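Local coordinates for CMP-sialic acid transporter 1 (Zea mays, PDB 6I1R), which probably carries CMP-sialic acid from the cytoplasm into the Golgi in exchange for CMP, and is captured here outward-facing with CMP bound, at residues B[42-45]-B[46-50]; B[199-202]-B[203-206]. The protein carries 5 engineered substitutions. All blocks are in the same frame, centred on the assembly; numbering follows the deposited sequence.

Contact 1: residues B[42-45]-B[46-50]; sequences ELFK and LSVSG. With C5P (cytidine-5'-monophosphate), chain D.
With CG anti to the backbone N (chi1 174°), the ring of Phe44 is carried alongside Val48, one helical turn on, and CG2 of Val48 is set against it by standing anti to its own carbonyl carbon. The methyl lies over the centre of one ring face, a CH-pi contact with Val48 CG2 4.1 Å from the Phe44 centroid and 11° off the normal. Phe241 meets the same ring from helix 234-256. Elsewhere two serine hydroxyls fold back on carbonyls a turn earlier. Ser49 OG donates to Lys45 O at 2.8 Å, and Ser49 N reaches that oxygen from the opposite face of the carbonyl plane, so two bonds grip one acceptor. Ser47 repeats the scheme on Leu43 O. At the nucleotide end, Lys45 NZ and Glu42 OE2 form a salt bridge, whose 3.2 Å hydrogen bond is weak. Glu42 OE2 also lies 3.2 Å from O3P of CMP, and Lys45 NZ stands 3.8 Å from the same O3P, where its cation probably offsets the negative charges of carboxylate and phosphate. The arrangement is that of a transmembrane alpha-helix whose i to i+4 contacts lead to an i to i+3 salt bridge at the phosphate end of the CMP pocket.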
loop_
_atom_site.group_PDB
_atom_site.type_symbol
_atom_site.label_atom_id
_atom_site.label_comp_id
_atom_site.label_asym_id
_atom_site.label_seq_id
_atom_site.Cartn_x
_atom_site.Cartn_y
_atom_site.Cartn_z
ATOM N N GLU B 42 -3.054 9.580 -18.328
ATOM C CA GLU B 42 -4.020 10.224 -19.225
ATOM C C GLU B 42 -3.358 11.418 -19.923
ATOM O O GLU B 42 -3.528 11.608 -21.129
ATOM C CB GLU B 42 -5.265 10.681 -18.460
ATOM C CG GLU B 42 -6.287 9.578 -18.240
ATOM C CD GLU B 42 -6.955 9.068 -19.504
ATOM O OE1 GLU B 42 -8.026 9.597 -19.862
ATOM O OE2 GLU B 42 -6.401 8.140 -20.127
ATOM N N LEU B 43 -2.606 12.212 -19.163
ATOM C CA LEU B 43 -1.923 13.385 -19.714
ATOM C C LEU B 43 -0.991 12.946 -20.854
ATOM O O LEU B 43 -0.912 13.612 -21.886
ATOM C CB LEU B 43 -1.149 14.098 -18.599
ATOM C CG LEU B 43 -1.095 15.622 -18.703
ATOM C CD1 LEU B 43 -2.469 16.232 -18.469
ATOM C CD2 LEU B 43 -0.085 16.197 -17.722
ATOM N N PHE B 44 -0.311 11.818 -20.657
ATOM C CA PHE B 44 0.569 11.230 -21.674
ATOM C C PHE B 44 -0.236 10.891 -22.937
ATOM O O PHE B 44 0.203 11.195 -24.044
ATOM C CB PHE B 44 1.278 9.996 -21.106
ATOM C CG PHE B 44 2.104 9.206 -22.091
ATOM C CD1 PHE B 44 3.431 9.529 -22.327
ATOM C CD2 PHE B 44 1.560 8.124 -22.767
ATOM C CE1 PHE B 44 4.190 8.796 -23.226
ATOM C CE2 PHE B 44 2.320 7.392 -23.666
ATOM C CZ PHE B 44 3.635 7.729 -23.894
ATOM N N LYS B 45 -1.401 10.267 -22.771
ATOM C CA LYS B 45 -2.234 9.848 -23.908
ATOM C C LYS B 45 -2.832 11.077 -24.606
ATOM O O LYS B 45 -2.880 11.128 -25.838
ATOM C CB LYS B 45 -3.347 8.902 -23.444
ATOM C CG LYS B 45 -2.878 7.507 -23.050
ATOM C CD LYS B 45 -3.575 6.936 -21.829
ATOM C CE LYS B 45 -4.859 6.201 -22.141
ATOM N NZ LYS B 45 -5.266 5.317 -21.023
ATOM N N LEU B 46 -3.295 12.046 -23.817
ATOM C CA LEU B 46 -3.901 13.266 -24.357
ATOM C C LEU B 46 -2.872 14.041 -25.188
ATOM O O LEU B 46 -3.203 14.558 -26.256
ATOM C CB LEU B 46 -4.428 14.128 -23.204
ATOM C CG LEU B 46 -4.783 15.570 -23.567
ATOM C CD1 LEU B 46 -5.904 15.614 -24.594
ATOM C CD2 LEU B 46 -5.162 16.363 -22.327
ATOM N N SER B 47 -1.642 14.136 -24.687
ATOM C CA SER B 47 -0.619 14.967 -25.324
ATOM C C SER B 47 0.045 14.217 -26.488
ATOM O O SER B 47 0.535 14.854 -27.420
ATOM C CB SER B 47 0.397 15.454 -24.317
ATOM O OG SER B 47 1.315 14.430 -23.969
ATOM N N VAL B 48 0.065 12.883 -26.444
ATOM C CA VAL B 48 0.615 12.087 -27.554
ATOM C C VAL B 48 -0.421 12.017 -28.687
ATOM O O VAL B 48 -0.053 11.966 -29.862
ATOM C CB VAL B 48 1.062 10.685 -27.089
ATOM C CG1 VAL B 48 1.145 9.684 -28.233
ATOM C CG2 VAL B 48 2.388 10.743 -26.347
ATOM N N SER B 49 -1.706 12.008 -28.342
ATOM C CA SER B 49 -2.760 12.011 -29.357
ATOM C C SER B 49 -2.797 13.375 -30.058
ATOM O O SER B 49 -2.810 13.450 -31.289
ATOM C CB SER B 49 -4.094 11.658 -28.753
ATOM O OG SER B 49 -4.068 10.345 -28.214
ATOM N N GLY B 50 -2.795 14.440 -29.260
ATOM C CA GLY B 50 -2.732 15.805 -29.776
ATOM C C GLY B 50 -1.551 16.003 -30.713
ATOM O O GLY B 50 -1.687 16.637 -31.761
HETATM O O3P C5P D . -8.036 5.937 -18.531
HETATM P P C5P D . -8.949 5.716 -17.349
HETATM O O1P C5P D . -9.969 4.621 -17.547
HETATM O O2P C5P D . -8.243 5.677 -16.015
HETATM O "O5'" C5P D . -9.831 7.062 -17.285
HETATM C "C5'" C5P D . -9.738 7.937 -16.162
HETATM C "C4'" C5P D . -11.101 8.046 -15.491
HETATM O "O4'" C5P D . -11.211 7.061 -14.460
HETATM C "C3'" C5P D . -11.295 9.415 -14.854
HETATM O "O3'" C5P D . -12.376 10.100 -15.499
HETATM C "C2'" C5P D . -11.555 9.161 -13.375
HETATM O "O2'" C5P D . -12.830 9.655 -12.943
HETATM C "C1'" C5P D . -11.502 7.652 -13.189
HETATM N N1 C5P D . -10.452 7.309 -12.226
HETATM C C2 C5P D . -10.618 7.627 -10.863
HETATM N N3 C5P D . -9.655 7.315 -9.969
HETATM C C4 C5P D . -8.525 6.695 -10.374
HETATM C C5 C5P D . -8.348 6.376 -11.715
HETATM C C6 C5P D . -9.338 6.697 -12.637
HETATM O O2 C5P D . -11.661 8.201 -10.479
HETATM N N4 C5P D . -7.563 6.385 -9.471
#

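Contact 2: residues B[199-202]-B[203-206]; sequences YTFG and VIFN. With C5P (cytidine-5'-monophosphate), chain D.
Two phenylalanine rings, Phe201 and Phe205, leave the helix one turn apart, and each is met obliquely, neither squarely over a face nor at an edge. CD1 of Ile204 approaches the Phe201 ring in this way, 4.1 Å from Phe201 CD1, the two side chains lying side by side and pointing the same way. The Phe205 ring has Phe201 O and the ribose O3' as its oblique neighbours, and its CD1 comes 3.2 Å from Phe201 O. Both rings also touch Val76 on helix 76-92, and Phe205 reaches on to Ser79 and Val80. The same CD1 of Ile204 also meets CG2 of Thr200, 3.7 Å away, where the two side chains cross obliquely. CG1 of Ile204 stands anti to the carbonyl carbon (chi1 -68°), which lays the chain back along the preceding turn. This is the i to i+4 pattern of a membrane-spanning alpha-helix in a DMT-clan transporter, and one side of the helix forms part of the CMP pocket. Gly202, Phe205 and Asn206 all belong to that site: CB of Phe205 lies against O3' of the ribose, and the Asn206 side chain sits beside the same sugar. Underneath, the i to i+4 backbone hydrogen bonds include Asn206 N to Gly202 O and Ile204 N to Thr200 O. The hydroxyl of Thr200 is hydrogen-bonded to Val196 O, a turn earlier.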
loop_
_atom_site.group_PDB
_atom_site.type_symbol
_atom_site.label_atom_id
_atom_site.label_comp_id
_atom_site.label_asym_id
_atom_site.label_seq_id
_atom_site.Cartn_x
_atom_site.Cartn_y
_atom_site.Cartn_z
ATOM N N TYR B 199 -9.606 11.742 -23.961
ATOM C CA TYR B 199 -8.581 11.855 -22.920
ATOM C C TYR B 199 -8.562 13.262 -22.307
ATOM O O TYR B 199 -7.943 13.456 -21.262
ATOM C CB TYR B 199 -7.205 11.483 -23.482
ATOM C CG TYR B 199 -7.095 10.070 -23.999
ATOM C CD1 TYR B 199 -7.695 9.011 -23.333
ATOM C CD2 TYR B 199 -6.376 9.782 -25.150
ATOM C CE1 TYR B 199 -7.596 7.711 -23.802
ATOM C CE2 TYR B 199 -6.265 8.487 -25.630
ATOM C CZ TYR B 199 -6.876 7.448 -24.952
ATOM O OH TYR B 199 -6.772 6.167 -25.412
ATOM N N THR B 200 -9.214 14.236 -22.940
ATOM C CA THR B 200 -9.372 15.557 -22.323
ATOM C C THR B 200 -10.302 15.424 -21.111
ATOM O O THR B 200 -9.957 15.843 -20.004
ATOM C CB THR B 200 -9.868 16.595 -23.339
ATOM O OG1 THR B 200 -8.772 16.900 -24.201
ATOM C CG2 THR B 200 -10.373 17.872 -22.703
ATOM N N PHE B 201 -11.465 14.817 -21.326
ATOM C CA PHE B 201 -12.448 14.633 -20.260
ATOM C C PHE B 201 -11.866 13.739 -19.157
ATOM O O PHE B 201 -12.131 13.959 -17.975
ATOM C CB PHE B 201 -13.754 14.070 -20.827
ATOM C CG PHE B 201 -14.571 15.070 -21.605
ATOM C CD1 PHE B 201 -15.082 16.200 -20.985
ATOM C CD2 PHE B 201 -14.831 14.885 -22.955
ATOM C CE1 PHE B 201 -15.832 17.125 -21.697
ATOM C CE2 PHE B 201 -15.585 15.809 -23.664
ATOM C CZ PHE B 201 -16.085 16.926 -23.034
ATOM N N GLY B 202 -11.068 12.745 -19.544
ATOM C CA GLY B 202 -10.378 11.888 -18.580
ATOM C C GLY B 202 -9.421 12.676 -17.700
ATOM O O GLY B 202 -9.399 12.489 -16.483
ATOM N N VAL B 203 -8.629 13.554 -18.315
ATOM C CA VAL B 203 -7.725 14.436 -17.570
ATOM C C VAL B 203 -8.558 15.286 -16.601
ATOM O O VAL B 203 -8.266 15.329 -15.410
ATOM C CB VAL B 203 -6.869 15.309 -18.514
ATOM C CG1 VAL B 203 -6.383 16.590 -17.849
ATOM C CG2 VAL B 203 -5.690 14.529 -19.076
ATOM N N ILE B 204 -9.598 15.931 -17.121
ATOM C CA ILE B 204 -10.467 16.803 -16.318
ATOM C C ILE B 204 -10.981 16.025 -15.098
ATOM O O ILE B 204 -10.861 16.496 -13.967
ATOM C CB ILE B 204 -11.621 17.371 -17.175
ATOM C CG1 ILE B 204 -11.110 18.358 -18.229
ATOM C CG2 ILE B 204 -12.695 18.001 -16.300
ATOM C CD1 ILE B 204 -12.006 18.487 -19.439
ATOM N N PHE B 205 -11.531 14.834 -15.329
ATOM C CA PHE B 205 -12.191 14.072 -14.259
ATOM C C PHE B 205 -11.153 13.515 -13.273
ATOM O O PHE B 205 -11.363 13.596 -12.064
ATOM C CB PHE B 205 -13.074 12.964 -14.841
ATOM C CG PHE B 205 -14.483 13.388 -15.171
ATOM C CD1 PHE B 205 -14.728 14.387 -16.102
ATOM C CD2 PHE B 205 -15.568 12.782 -14.557
ATOM C CE1 PHE B 205 -16.026 14.773 -16.405
ATOM C CE2 PHE B 205 -16.866 13.167 -14.863
ATOM C CZ PHE B 205 -17.092 14.162 -15.786
ATOM N N ASN B 206 -10.053 12.952 -13.779
ATOM C CA ASN B 206 -8.925 12.530 -12.925
ATOM C C ASN B 206 -8.525 13.671 -11.982
ATOM O O ASN B 206 -8.246 13.446 -10.805
ATOM C CB ASN B 206 -7.692 12.119 -13.739
ATOM C CG ASN B 206 -7.598 10.630 -13.998
ATOM O OD1 ASN B 206 -7.855 10.171 -15.108
ATOM N ND2 ASN B 206 -7.214 9.869 -12.987
HETATM O O3P C5P D . -8.036 5.937 -18.531
HETATM P P C5P D . -8.949 5.716 -17.349
HETATM O O1P C5P D . -9.969 4.621 -17.547
HETATM O O2P C5P D . -8.243 5.677 -16.015
HETATM O "O5'" C5P D . -9.831 7.062 -17.285
HETATM C "C5'" C5P D . -9.738 7.937 -16.162
HETATM C "C4'" C5P D . -11.101 8.046 -15.491
HETATM O "O4'" C5P D . -11.211 7.061 -14.460
HETATM C "C3'" C5P D . -11.295 9.415 -14.854
HETATM O "O3'" C5P D . -12.376 10.100 -15.499
HETATM C "C2'" C5P D . -11.555 9.161 -13.375
HETATM O "O2'" C5P D . -12.830 9.655 -12.943
HETATM C "C1'" C5P D . -11.502 7.652 -13.189
HETATM N N1 C5P D . -10.452 7.309 -12.226
HETATM C C2 C5P D . -10.618 7.627 -10.863
HETATM N N3 C5P D . -9.655 7.315 -9.969
HETATM C C4 C5P D . -8.525 6.695 -10.374
HETATM C C5 C5P D . -8.348 6.376 -11.715
HETATM C C6 C5P D . -9.338 6.697 -12.637
HETATM O O2 C5P D . -11.661 8.201 -10.479
HETATM N N4 C5P D . -7.563 6.385 -9.471
#

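How the contacts relate
Both contacts are local, within a short length of one helix each, contact 1 on helix 37-59 and contact 2 on helix 191-216, and their centres lie about 10 Å apart. Each is partly buried: Glu42, Lys45, Gly202 and Asn206 are buried at the pocket, while Leu43 and Ile204 are exposed. The two helices touch directly: Leu46 packs on Thr200, and Lys45 CE lies 3.5 Å from CE1 of Tyr199. Their chemistry divides along the ligand. Contact 1 brings a charged pair to the phosphate, whereas contact 2 brings glycine, an aromatic side chain and an amide to the ribose, illustrating how neighbouring helices share one pocket.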